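Local coordinates for uncharacterized protein MJ1460 (Methanocaldococcus jannaschii DSM 2661, PDB 2OSO) that is of uncharacterised function but carries a V4R domain of the vinyl-4-reductase family and binds a zinc ion, at residues A[14-19]-A[62-67]; A[74-79]-A[121-126]; A[105-110]-A[114-119]. The protein carries 3 engineered substitutions. One frame throughout, in Å; residues are numbered along the deposited sequence.

Contact 1: residues A[14-19]-A[62-67]; sequences EAIRNE and KMLSPK
Ile16 reaches across to the end of helix 53-64 with a single methyl, CD1, and that methyl meets both Leu64 and Met63. With CG1 set between the backbone N and carbonyl carbon (chi1 62°) and CD1 extended beyond it (chi2 158°), the Ile16 branch projects from the turn at the end of helix 9-15 straight at the other segment. Leu64 offers one branch, its CD2 standing 4.5 Å from Ile16 CD1. The closest approach is to the backbone, Ile16 CD1 lying 4.3 Å from Met63 O. The Met63 side chain, a selenomethionine, starts off obliquely and curls back at the selenium; in the conformer described, one of two, Met63 CE comes to 4.4 Å from Ile16 CD1, so this touch is tentative.

Behind Ile16 the chain folds through a type I turn from Ala15 to Asn18, and the Asn18 side chain caps the start of helix 19-24. On the other segment the helix stops as Ser65 takes positive phi. Val39 of the second subunit packs on Met63. No hydrogen bond crosses between the segments. The side chains meet only through apolar groups, at the outer limit of van der Waals contact, with Leu35 of the second subunit adding to the cover of Ile16 and Leu64.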
ATOM      1  N   GLU A  14      -4.375 -10.142 -11.863  1.00 31.58           N
ATOM      2  CA  GLU A  14      -3.838 -10.319 -13.219  1.00 32.69           C
ATOM      3  C   GLU A  14      -2.538  -9.531 -13.414  1.00 30.52           C
ATOM      4  O   GLU A  14      -1.559 -10.046 -13.970  1.00 26.92           O
ATOM      5  CB  GLU A  14      -4.833  -9.811 -14.240  1.00 35.58           C
ATOM      6  CG  GLU A  14      -5.784 -10.796 -14.759  1.00 38.85           C
ATOM      7  CD  GLU A  14      -6.491 -10.241 -15.969  1.00 41.59           C
ATOM      8  OE1 GLU A  14      -7.460  -9.463 -15.779  1.00 44.61           O
ATOM      9  OE2 GLU A  14      -6.065 -10.551 -17.106  1.00 43.66           O
ATOM     10  N   ALA A  15      -2.566  -8.281 -12.955  1.00 29.93           N
ATOM     11  CA  ALA A  15      -1.427  -7.353 -13.059  1.00 29.65           C
ATOM     12  C   ALA A  15      -0.173  -7.848 -12.371  1.00 29.48           C
ATOM     13  O   ALA A  15       0.910  -7.596 -12.867  1.00 28.98           O
ATOM     14  CB  ALA A  15      -1.802  -5.973 -12.511  1.00 27.71           C
ATOM     15  N   ILE A  16      -0.289  -8.482 -11.197  1.00 31.09           N
ATOM     16  CA  ILE A  16       0.912  -8.930 -10.484  1.00 31.96           C
ATOM     17  C   ILE A  16       1.663 -10.038 -11.253  1.00 32.94           C
ATOM     18  O   ILE A  16       2.841 -10.261 -11.029  1.00 34.05           O
ATOM     19  CB  ILE A  16       0.647  -9.351  -8.995  1.00 32.24           C
ATOM     20  CG1 ILE A  16      -0.325 -10.534  -8.870  1.00 31.52           C
ATOM     21  CG2 ILE A  16       0.169  -8.159  -8.161  1.00 29.76           C
ATOM     22  CD1 ILE A  16      -0.177 -11.281  -7.533  1.00 31.94           C
ATOM     23  N   ARG A  17       0.970 -10.691 -12.180  1.00 34.18           N
ATOM     24  CA  ARG A  17       1.564 -11.677 -13.087  1.00 34.96           C
ATOM     25  C   ARG A  17       2.116 -11.055 -14.390  1.00 35.48           C
ATOM     26  O   ARG A  17       2.636 -11.785 -15.213  1.00 36.96           O
ATOM     27  CB  ARG A  17       0.506 -12.736 -13.463  1.00 34.83           C
ATOM     28  CG  ARG A  17      -0.178 -13.381 -12.255  1.00 35.06           C
ATOM     29  N   ASN A  18       1.995  -9.734 -14.576  1.00 34.45           N
ATOM     30  CA  ASN A  18       2.343  -9.077 -15.849  1.00 32.94           C
ATOM     31  C   ASN A  18       3.448  -8.029 -15.652  1.00 30.96           C
ATOM     32  O   ASN A  18       3.188  -6.898 -15.258  1.00 28.52           O
ATOM     33  CB  ASN A  18       1.077  -8.441 -16.476  1.00 33.91           C
ATOM     34  CG  ASN A  18       1.270  -8.001 -17.936  1.00 33.70           C
ATOM     35  OD1 ASN A  18       2.310  -7.450 -18.318  1.00 34.41           O
ATOM     36  ND2 ASN A  18       0.248  -8.200 -18.741  1.00 33.09           N
ATOM     37  N   GLU A  19       4.686  -8.407 -15.960  1.00 29.83           N
ATOM     38  CA  GLU A  19       5.846  -7.537 -15.734  1.00 30.01           C
ATOM     39  C   GLU A  19       5.779  -6.212 -16.518  1.00 28.55           C
ATOM     40  O   GLU A  19       6.336  -5.203 -16.075  1.00 29.36           O
ATOM     41  CB  GLU A  19       7.162  -8.288 -16.045  1.00 31.34           C
ATOM     42  CG  GLU A  19       8.345  -7.737 -15.266  1.00 33.06           C
ATOM     43  CD  GLU A  19       9.700  -8.240 -15.753  1.00 33.55           C
ATOM     44  OE1 GLU A  19       9.813  -9.404 -16.181  1.00 32.07           O
ATOM     45  OE2 GLU A  19      10.676  -7.449 -15.652  1.00 36.83           O
ATOM     46  N   LYS A  62       2.258 -15.821  -0.050  0.50 25.73           N
ATOM     47  CA  LYS A  62       1.442 -16.889  -0.641  0.50 25.22           C
ATOM     48  C   LYS A  62       0.704 -16.499  -1.931  0.50 26.62           C
ATOM     49  O   LYS A  62       0.765 -17.235  -2.905  0.50 25.72           O
ATOM     50  CB  LYS A  62       0.445 -17.457   0.387  0.50 24.10           C
ATOM     51  CG  LYS A  62       1.069 -18.115   1.647  0.50 22.03           C
ATOM     52  CD  LYS A  62       2.226 -18.993   1.283  0.50 22.11           C
ATOM     53  CE  LYS A  62       2.608 -19.979   2.328  0.50 21.33           C
HETATM   54  N   MSE A  63       0.012 -15.358  -1.940  0.50 27.48           N
HETATM   55  CA  MSE A  63      -0.546 -14.815  -3.174  0.50 29.04           C
HETATM   56  C   MSE A  63       0.500 -14.685  -4.301  0.50 28.43           C
HETATM   57  O   MSE A  63       0.200 -15.013  -5.456  0.50 28.40           O
HETATM   58  CB  MSE A  63      -1.210 -13.435  -2.942  0.50 30.98           C
HETATM   59  CG  MSE A  63      -2.739 -13.422  -2.700  0.50 33.07           C
HETATM   60 SE   MSE A  63      -3.863 -14.400  -3.968  0.37 36.47          SE
HETATM   61  CE  MSE A  63      -2.762 -14.328  -5.581  0.50 36.78           C
ATOM     62  N   LEU A  64       1.698 -14.197  -3.984  1.00 27.93           N
ATOM     63  CA  LEU A  64       2.724 -13.950  -4.991  1.00 28.88           C
ATOM     64  C   LEU A  64       3.191 -15.282  -5.573  1.00 28.89           C
ATOM     65  O   LEU A  64       3.403 -15.422  -6.782  1.00 28.96           O
ATOM     66  CB  LEU A  64       3.930 -13.198  -4.393  1.00 28.92           C
ATOM     67  CG  LEU A  64       3.796 -11.748  -3.943  1.00 31.06           C
ATOM     68  CD1 LEU A  64       5.070 -11.359  -3.182  1.00 29.50           C
ATOM     69  CD2 LEU A  64       3.524 -10.824  -5.096  1.00 31.37           C
ATOM     70  N   SER A  65       3.305 -16.278  -4.697  1.00 28.63           N
ATOM     71  CA  SER A  65       3.537 -17.691  -5.132  1.00 28.73           C
ATOM     72  C   SER A  65       4.645 -17.866  -6.202  1.00 27.88           C
ATOM     73  O   SER A  65       4.426 -18.407  -7.268  1.00 30.14           O
ATOM     74  CB  SER A  65       2.218 -18.333  -5.597  1.00 29.23           C
ATOM     75  OG  SER A  65       2.293 -19.734  -5.486  1.00 28.18           O
ATOM     76  N   PRO A  66       5.880 -17.449  -5.883  1.00 28.55           N
ATOM     77  CA  PRO A  66       7.035 -17.622  -6.761  1.00 28.59           C
ATOM     78  C   PRO A  66       7.358 -19.117  -6.846  1.00 29.44           C
ATOM     79  O   PRO A  66       7.180 -19.845  -5.870  1.00 29.09           O
ATOM     80  CB  PRO A  66       8.171 -16.855  -6.031  1.00 28.57           C
ATOM     81  CG  PRO A  66       7.747 -16.824  -4.622  1.00 28.19           C
ATOM     82  CD  PRO A  66       6.240 -16.828  -4.609  1.00 27.89           C
ATOM     83  N   LYS A  67       7.774 -19.574  -8.012  1.00 31.08           N
ATOM     84  CA  LYS A  67       8.044 -20.999  -8.216  1.00 31.51           C
ATOM     85  C   LYS A  67       9.461 -21.397  -7.780  1.00 30.87           C
ATOM     86  O   LYS A  67       9.785 -22.594  -7.627  1.00 30.86           O
ATOM     87  CB  LYS A  67       7.782 -21.369  -9.663  1.00 33.10           C
ATOM     88  CG  LYS A  67       6.286 -21.201 -10.064  1.00 34.75           C
TER

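Contact 2: residues A[74-79]-A[121-126]; sequences KIFKLM and AGILAG
Helices 74-79 and 121-126 run roughly antiparallel, their N-to-C directions 148° apart, with axes 12.9 Å from each other at closest approach. The nearest CA pair, Phe76 and Ile123, is still 10.1 Å apart, so the backbones stay well clear and the gap is bridged by side chains, chiefly Phe76.

The Phe76 ring extends from helix 69-79 toward the other helix and presents its far end to two aliphatic groups. Ile123 comes at the ring edge, near the ring plane, with CG2 4.0 Å from Phe76 CE1; the two side chains point in opposite senses and overlap side by side. This methyl sits anti to the backbone N of Ile123, while CG1 swings beside that N (chi1 -71°) and carries CD1 off to a different neighbour. Leu124 lies transverse to Phe76 and brings CD2 to 4.0 Å from Phe76 CZ. One turn further along, Met79, a selenomethionine, ends in a methyl CE 4.5 Å from Ile123 CD1, so the two branches of Ile123 are shared between Phe76 and Met79.

Other elements close round the group: Phe81 packs on both Phe76 and Ile123, Leu84 of strand 83-85 on both Phe76 and Leu124, and Phe60 of helix 53-64 on Met79 and Ile123. All four touching residues are buried and no hydrogen bond or charge joins the segments. The direct contact thus rests on dispersion and exclusion of water, and Phe60, Phe81 and Leu84 complete the packing between the helices, in the hydrophobic core close to the centre of the chain.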
ATOM      1  N   LYS A  74      13.403 -11.785  -8.270  1.00 29.60           N
ATOM      2  CA  LYS A  74      12.837 -10.905  -9.262  1.00 31.05           C
ATOM      3  C   LYS A  74      11.671 -10.078  -8.728  1.00 29.81           C
ATOM      4  O   LYS A  74      11.589  -8.898  -8.976  1.00 28.88           O
ATOM      5  CB  LYS A  74      12.378 -11.696 -10.471  1.00 31.21           C
ATOM      6  CG  LYS A  74      12.152 -10.847 -11.707  1.00 32.66           C
ATOM      7  CD  LYS A  74      11.318 -11.618 -12.718  1.00 33.30           C
ATOM      8  CE  LYS A  74      11.727 -11.320 -14.186  1.00 35.84           C
ATOM      9  N   ILE A  75      10.746 -10.725  -8.038  1.00 30.95           N
ATOM     10  CA  ILE A  75       9.633 -10.028  -7.375  1.00 30.28           C
ATOM     11  C   ILE A  75      10.126  -8.919  -6.453  1.00 27.09           C
ATOM     12  O   ILE A  75       9.564  -7.833  -6.441  1.00 25.40           O
ATOM     13  CB  ILE A  75       8.760 -10.990  -6.561  1.00 32.26           C
ATOM     14  CG1 ILE A  75       7.995 -11.915  -7.519  1.00 33.34           C
ATOM     15  CG2 ILE A  75       7.798 -10.194  -5.662  1.00 34.06           C
ATOM     16  CD1 ILE A  75       7.373 -13.157  -6.876  1.00 33.19           C
ATOM     17  N   PHE A  76      11.186  -9.155  -5.692  1.00 26.77           N
ATOM     18  CA  PHE A  76      11.718  -8.091  -4.810  1.00 26.32           C
ATOM     19  C   PHE A  76      12.257  -6.884  -5.609  1.00 27.54           C
ATOM     20  O   PHE A  76      12.044  -5.735  -5.220  1.00 26.83           O
ATOM     21  CB  PHE A  76      12.732  -8.629  -3.814  1.00 25.66           C
ATOM     22  CG  PHE A  76      12.114  -9.039  -2.493  1.00 23.82           C
ATOM     23  CD1 PHE A  76      11.169 -10.041  -2.457  1.00 25.95           C
ATOM     24  CD2 PHE A  76      12.477  -8.424  -1.321  1.00 26.11           C
ATOM     25  CE1 PHE A  76      10.538 -10.395  -1.290  1.00 26.75           C
ATOM     26  CE2 PHE A  76      11.867  -8.774  -0.131  1.00 25.96           C
ATOM     27  CZ  PHE A  76      10.921  -9.782  -0.113  1.00 24.75           C
ATOM     28  N   LYS A  77      12.892  -7.131  -6.750  1.00 27.83           N
ATOM     29  CA  LYS A  77      13.310  -6.002  -7.605  1.00 30.09           C
ATOM     30  C   LYS A  77      12.113  -5.257  -8.201  1.00 27.53           C
ATOM     31  O   LYS A  77      12.139  -4.036  -8.294  1.00 26.01           O
ATOM     32  CB  LYS A  77      14.235  -6.450  -8.736  1.00 32.25           C
ATOM     33  CG  LYS A  77      15.607  -6.892  -8.287  1.00 36.25           C
ATOM     34  CD  LYS A  77      16.428  -5.753  -7.653  1.00 38.52           C
ATOM     35  CE  LYS A  77      16.663  -4.588  -8.626  1.00 40.32           C
ATOM     36  NZ  LYS A  77      17.830  -3.671  -8.221  1.00 39.98           N
ATOM     37  N   LEU A  78      11.111  -6.002  -8.671  1.00 26.83           N
ATOM     38  CA  LEU A  78       9.889  -5.387  -9.222  1.00 28.05           C
ATOM     39  C   LEU A  78       9.117  -4.547  -8.207  1.00 29.07           C
ATOM     40  O   LEU A  78       8.574  -3.482  -8.545  1.00 31.21           O
ATOM     41  CB  LEU A  78       8.979  -6.469  -9.768  1.00 28.52           C
ATOM     42  CG  LEU A  78       9.444  -7.152 -11.038  1.00 29.24           C
ATOM     43  CD1 LEU A  78       8.466  -8.274 -11.414  1.00 27.67           C
ATOM     44  CD2 LEU A  78       9.619  -6.131 -12.177  1.00 30.06           C
HETATM   45  N   MSE A  79       9.082  -5.013  -6.961  1.00 26.71           N
HETATM   46  CA  MSE A  79       8.429  -4.296  -5.885  1.00 27.73           C
HETATM   47  C   MSE A  79       9.249  -3.074  -5.431  1.00 28.38           C
HETATM   48  O   MSE A  79       8.732  -2.204  -4.724  1.00 27.72           O
HETATM   49  CB  MSE A  79       8.214  -5.242  -4.720  1.00 26.93           C
HETATM   50  CG  MSE A  79       7.259  -6.350  -4.924  1.00 29.81           C
HETATM   51 SE   MSE A  79       6.951  -7.332  -3.213  0.75 28.43          SE
HETATM   52  CE  MSE A  79       5.747  -6.077  -2.358  1.00 30.27           C
ATOM     53  N   ALA A 121       9.647  -9.884   6.282  1.00 22.25           N
ATOM     54  CA  ALA A 121       9.981 -11.157   6.924  1.00 21.60           C
ATOM     55  C   ALA A 121       8.822 -12.143   6.734  1.00 22.22           C
ATOM     56  O   ALA A 121       9.053 -13.303   6.414  1.00 23.46           O
ATOM     57  CB  ALA A 121      10.350 -10.961   8.452  1.00 20.46           C
ATOM     58  N   GLY A 122       7.589 -11.651   6.848  1.00 21.69           N
ATOM     59  CA  GLY A 122       6.390 -12.444   6.574  1.00 23.05           C
ATOM     60  C   GLY A 122       6.346 -12.860   5.136  1.00 23.13           C
ATOM     61  O   GLY A 122       6.000 -14.041   4.777  1.00 25.60           O
ATOM     62  N   ILE A 123       6.600 -11.895   4.266  1.00 24.09           N
ATOM     63  CA  ILE A 123       6.591 -12.205   2.812  1.00 23.29           C
ATOM     64  C   ILE A 123       7.542 -13.384   2.526  1.00 24.80           C
ATOM     65  O   ILE A 123       7.202 -14.324   1.822  1.00 22.85           O
ATOM     66  CB  ILE A 123       7.004 -11.047   1.965  1.00 22.74           C
ATOM     67  CG1 ILE A 123       5.898  -9.955   1.977  1.00 21.95           C
ATOM     68  CG2 ILE A 123       7.190 -11.533   0.498  1.00 21.91           C
ATOM     69  CD1 ILE A 123       6.365  -8.657   1.265  1.00 23.17           C
ATOM     70  N   LEU A 124       8.711 -13.325   3.112  1.00 22.87           N
ATOM     71  CA  LEU A 124       9.768 -14.326   2.890  1.00 23.91           C
ATOM     72  C   LEU A 124       9.339 -15.686   3.404  1.00 23.37           C
ATOM     73  O   LEU A 124       9.547 -16.687   2.738  1.00 26.08           O
ATOM     74  CB  LEU A 124      11.073 -13.877   3.552  1.00 24.00           C
ATOM     75  CG  LEU A 124      11.843 -12.790   2.806  1.00 24.06           C
ATOM     76  CD1 LEU A 124      12.993 -12.314   3.693  1.00 22.86           C
ATOM     77  CD2 LEU A 124      12.317 -13.241   1.434  1.00 24.34           C
ATOM     78  N   ALA A 125       8.669 -15.723   4.549  1.00 23.64           N
ATOM     79  CA  ALA A 125       8.162 -16.977   5.081  1.00 23.30           C
ATOM     80  C   ALA A 125       7.130 -17.594   4.163  1.00 25.66           C
ATOM     81  O   ALA A 125       7.133 -18.814   3.940  1.00 22.10           O
ATOM     82  CB  ALA A 125       7.552 -16.777   6.496  1.00 23.10           C
ATOM     83  N   GLY A 126       6.232 -16.736   3.652  1.00 24.73           N
ATOM     84  CA  GLY A 126       5.171 -17.184   2.795  1.00 25.58           C
ATOM     85  C   GLY A 126       5.673 -17.675   1.460  1.00 24.22           C
ATOM     86  O   GLY A 126       5.186 -18.700   0.942  1.00 26.79           O
TER

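Contact 3: residues A[105-110]-A[114-119]; sequences PPYQWV and EPIHDF. With ZN (zinc ion), chain B.
His117 and Pro106 make the polar link: His117 NE2 donates to the carbonyl O of Pro106 over 2.8 Å, with an N-H...O angle of 153°. The acceptor lies close to the imidazole plane, whereas the donor stands above the carbonyl plane, 42° out of it. Inside the loop, Gln108 NE2 binds Pro105 O at 2.9 Å, nearly straight and in the carbonyl plane.

Metal binding uses the other nitrogen of the same ring, with His117 ND1 2.0 Å from the zinc ion. Glu140, Cys143 and Cys151 complete the site. Gripped at ND1 by the metal and at NE2 by a backbone carbonyl, the imidazole has its rotation fixed, and Pro106 acts as a second-shell residue; the carbonyl probably also polarises the ring toward the metal. This zinc site belongs to the V4R domain, where His117 is the N-cap residue of helix 118-132 and the centre of an inverse gamma turn, while Tyr107 to Val110 form a type I turn in the loop after strand 98-103.

The imidazole also has van der Waals contacts. Pro105 CB rests 4.0 Å from His117 CE1. The Tyr107 ring turns its edge to the imidazole, its CD2 4.0 Å from His117 NE2. Apolar contact centres on Ile116: a chi1 of 61° tucks CG1 between its own backbone N and carbonyl carbon, and the extended chain beyond carries CD1 to Tyr107 CB, at 3.7 Å, and to Val110 CG1, at 3.9 Å. Ile8 of the second subunit packs on Tyr107, Val110 and Ile116 alike.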
ATOM      1  N   PRO A 105      16.891  -1.956   1.112  1.00 25.38           N
ATOM      2  CA  PRO A 105      15.507  -2.202   1.517  1.00 25.64           C
ATOM      3  C   PRO A 105      14.740  -0.866   1.626  1.00 25.77           C
ATOM      4  O   PRO A 105      15.340   0.187   1.477  1.00 25.78           O
ATOM      5  CB  PRO A 105      15.653  -2.834   2.880  1.00 25.07           C
ATOM      6  CG  PRO A 105      16.855  -2.057   3.455  1.00 25.11           C
ATOM      7  CD  PRO A 105      17.790  -1.909   2.280  1.00 25.63           C
ATOM      8  N   PRO A 106      13.419  -0.911   1.815  1.00 25.82           N
ATOM      9  CA  PRO A 106      12.721   0.341   2.104  1.00 26.71           C
ATOM     10  C   PRO A 106      13.027   0.859   3.513  1.00 26.88           C
ATOM     11  O   PRO A 106      13.662   0.166   4.321  1.00 24.41           O
ATOM     12  CB  PRO A 106      11.222  -0.029   1.949  1.00 27.37           C
ATOM     13  CG  PRO A 106      11.169  -1.402   1.532  1.00 28.53           C
ATOM     14  CD  PRO A 106      12.489  -2.051   1.660  1.00 27.41           C
ATOM     15  N   TYR A 107      12.576   2.082   3.776  1.00 28.17           N
ATOM     16  CA  TYR A 107      12.621   2.695   5.084  1.00 29.71           C
ATOM     17  C   TYR A 107      14.027   2.954   5.591  1.00 28.18           C
ATOM     18  O   TYR A 107      14.241   2.835   6.771  1.00 26.19           O
ATOM     19  CB  TYR A 107      11.905   1.832   6.121  1.00 33.89           C
ATOM     20  CG  TYR A 107      10.461   1.616   5.818  1.00 35.24           C
ATOM     21  CD1 TYR A 107       9.613   2.704   5.679  1.00 36.60           C
ATOM     22  CD2 TYR A 107       9.928   0.348   5.734  1.00 36.01           C
ATOM     23  CE1 TYR A 107       8.294   2.540   5.425  1.00 36.66           C
ATOM     24  CE2 TYR A 107       8.579   0.157   5.489  1.00 36.20           C
ATOM     25  CZ  TYR A 107       7.764   1.281   5.339  1.00 35.99           C
ATOM     26  OH  TYR A 107       6.409   1.184   5.060  1.00 37.51           O
ATOM     27  N   GLN A 108      14.961   3.285   4.704  1.00 27.90           N
ATOM     28  CA  GLN A 108      16.343   3.649   5.128  1.00 28.97           C
ATOM     29  C   GLN A 108      16.450   5.016   5.844  1.00 28.93           C
ATOM     30  O   GLN A 108      17.459   5.324   6.525  1.00 30.57           O
ATOM     31  CB  GLN A 108      17.277   3.594   3.919  1.00 29.14           C
ATOM     32  CG  GLN A 108      17.490   2.216   3.321  1.00 29.88           C
ATOM     33  CD  GLN A 108      18.248   2.294   2.002  1.00 30.31           C
ATOM     34  OE1 GLN A 108      19.224   3.027   1.904  1.00 32.28           O
ATOM     35  NE2 GLN A 108      17.754   1.623   0.963  1.00 28.00           N
ATOM     36  N   TRP A 109      15.423   5.838   5.687  1.00 30.10           N
ATOM     37  CA  TRP A 109      15.262   7.093   6.442  1.00 28.68           C
ATOM     38  C   TRP A 109      14.819   6.828   7.897  1.00 29.63           C
ATOM     39  O   TRP A 109      14.674   7.770   8.684  1.00 28.61           O
ATOM     40  CB  TRP A 109      14.265   8.021   5.745  1.00 28.10           C
ATOM     41  CG  TRP A 109      12.972   7.356   5.303  1.00 27.53           C
ATOM     42  CD1 TRP A 109      12.702   6.790   4.079  1.00 28.23           C
ATOM     43  CD2 TRP A 109      11.784   7.188   6.082  1.00 25.95           C
ATOM     44  NE1 TRP A 109      11.447   6.260   4.074  1.00 28.15           N
ATOM     45  CE2 TRP A 109      10.858   6.491   5.288  1.00 28.53           C
ATOM     46  CE3 TRP A 109      11.418   7.545   7.375  1.00 28.33           C
ATOM     47  CZ2 TRP A 109       9.598   6.151   5.759  1.00 29.00           C
ATOM     48  CZ3 TRP A 109      10.181   7.198   7.844  1.00 27.68           C
ATOM     49  CH2 TRP A 109       9.292   6.520   7.055  1.00 28.21           C
ATOM     50  N   VAL A 110      14.577   5.553   8.248  1.00 28.44           N
ATOM     51  CA  VAL A 110      14.235   5.180   9.626  1.00 27.02           C
ATOM     52  C   VAL A 110      15.427   4.691  10.454  1.00 26.20           C
ATOM     53  O   VAL A 110      16.178   3.813  10.055  1.00 24.62           O
ATOM     54  CB  VAL A 110      13.131   4.079   9.662  1.00 26.97           C
ATOM     55  CG1 VAL A 110      12.844   3.667  11.078  1.00 26.35           C
ATOM     56  CG2 VAL A 110      11.875   4.554   9.013  1.00 28.23           C
ATOM     57  N   GLU A 114      15.682  -1.843  17.095  1.00 30.76           N
ATOM     58  CA  GLU A 114      15.186  -3.157  16.833  1.00 29.13           C
ATOM     59  C   GLU A 114      14.914  -3.242  15.314  1.00 27.03           C
ATOM     60  O   GLU A 114      14.632  -2.206  14.671  1.00 27.00           O
ATOM     61  CB  GLU A 114      13.908  -3.398  17.637  1.00 31.40           C
ATOM     62  CG  GLU A 114      13.760  -4.795  18.179  1.00 33.86           C
ATOM     63  CD  GLU A 114      13.440  -4.809  19.666  1.00 35.82           C
ATOM     64  N   PRO A 115      15.070  -4.433  14.744  1.00 24.89           N
ATOM     65  CA  PRO A 115      14.792  -4.636  13.301  1.00 24.69           C
ATOM     66  C   PRO A 115      13.368  -4.248  12.931  1.00 25.64           C
ATOM     67  O   PRO A 115      12.449  -4.506  13.755  1.00 25.91           O
ATOM     68  CB  PRO A 115      15.059  -6.149  13.119  1.00 24.28           C
ATOM     69  CG  PRO A 115      15.941  -6.519  14.114  1.00 24.44           C
ATOM     70  CD  PRO A 115      15.580  -5.687  15.341  1.00 23.81           C
ATOM     71  N   ILE A 116      13.140  -3.713  11.704  1.00 23.94           N
ATOM     72  CA  ILE A 116      11.839  -3.090  11.370  1.00 22.19           C
ATOM     73  C   ILE A 116      11.021  -3.787  10.283  1.00 21.49           C
ATOM     74  O   ILE A 116       9.922  -3.418  10.094  1.00 23.55           O
ATOM     75  CB  ILE A 116      11.920  -1.555  11.060  1.00 20.47           C
ATOM     76  CG1 ILE A 116      12.819  -1.227   9.837  1.00 21.58           C
ATOM     77  CG2 ILE A 116      12.507  -0.770  12.351  1.00 18.80           C
ATOM     78  CD1 ILE A 116      12.672   0.162   9.303  1.00 21.04           C
ATOM     79  N   HIS A 117      11.589  -4.749   9.581  1.00 20.38           N
ATOM     80  CA  HIS A 117      11.050  -5.175   8.306  1.00 22.38           C
ATOM     81  C   HIS A 117      10.220  -6.449   8.552  1.00 22.21           C
ATOM     82  O   HIS A 117      10.457  -7.483   7.931  1.00 22.15           O
ATOM     83  CB  HIS A 117      12.153  -5.363   7.287  1.00 20.57           C
ATOM     84  CG  HIS A 117      12.735  -4.086   6.773  1.00 22.20           C
ATOM     85  ND1 HIS A 117      13.979  -3.618   7.150  1.00 26.29           N
ATOM     86  CD2 HIS A 117      12.179  -3.097   6.041  1.00 21.74           C
ATOM     87  CE1 HIS A 117      14.213  -2.457   6.560  1.00 25.80           C
ATOM     88  NE2 HIS A 117      13.127  -2.113   5.888  1.00 23.71           N
ATOM     89  N   ASP A 118       9.215  -6.316   9.432  1.00 22.51           N
ATOM     90  CA  ASP A 118       8.295  -7.411   9.794  1.00 21.87           C
ATOM     91  C   ASP A 118       7.432  -7.891   8.605  1.00 23.10           C
ATOM     92  O   ASP A 118       7.203  -9.095   8.487  1.00 22.34           O
ATOM     93  CB  ASP A 118       7.299  -7.005  10.867  1.00 23.02           C
ATOM     94  CG  ASP A 118       7.901  -6.851  12.224  1.00 26.52           C
ATOM     95  OD1 ASP A 118       9.139  -6.809  12.360  1.00 28.56           O
ATOM     96  OD2 ASP A 118       7.083  -6.736  13.151  1.00 28.30           O
ATOM     97  N   PHE A 119       6.893  -6.945   7.833  1.00 22.99           N
ATOM     98  CA  PHE A 119       6.137  -7.266   6.588  1.00 22.68           C
ATOM     99  C   PHE A 119       7.003  -8.059   5.605  1.00 24.14           C
ATOM    100  O   PHE A 119       6.593  -9.125   5.138  1.00 26.99           O
ATOM    101  CB  PHE A 119       5.558  -5.978   5.964  1.00 22.62           C
ATOM    102  CG  PHE A 119       4.831  -6.188   4.681  1.00 23.13           C
ATOM    103  CD1 PHE A 119       3.684  -6.974   4.647  1.00 21.74           C
ATOM    104  CD2 PHE A 119       5.217  -5.535   3.526  1.00 21.74           C
ATOM    105  CE1 PHE A 119       3.022  -7.177   3.446  1.00 23.22           C
ATOM    106  CE2 PHE A 119       4.508  -5.729   2.345  1.00 23.66           C
ATOM    107  CZ  PHE A 119       3.394  -6.526   2.336  1.00 23.85           C
TER
HETATM  108 ZN    ZN B 163      15.611  -4.531   7.997  1.00 23.35          ZN

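From the N terminus, contact 1 comes first: it closes a loop of mostly helical chain and brings the turn at the end of helix 9-15 to the end of helix 53-64. Contact 2 opens later, so the two are in series, yet they touch, with Leu64 against Ile75 and Glu19 against Leu78. Contact 2 then spans strands 83-85 and 98-103 to join helix 69-79 to helix 118-132. Within that span lies contact 3, a short closure between the loop after strand 98-103 and the start of helix 118-132, about 14 Å from contact 2 between centres. Contacts 1 and 3 lie on opposite sides of the chain's centre, and all three touch the second subunit.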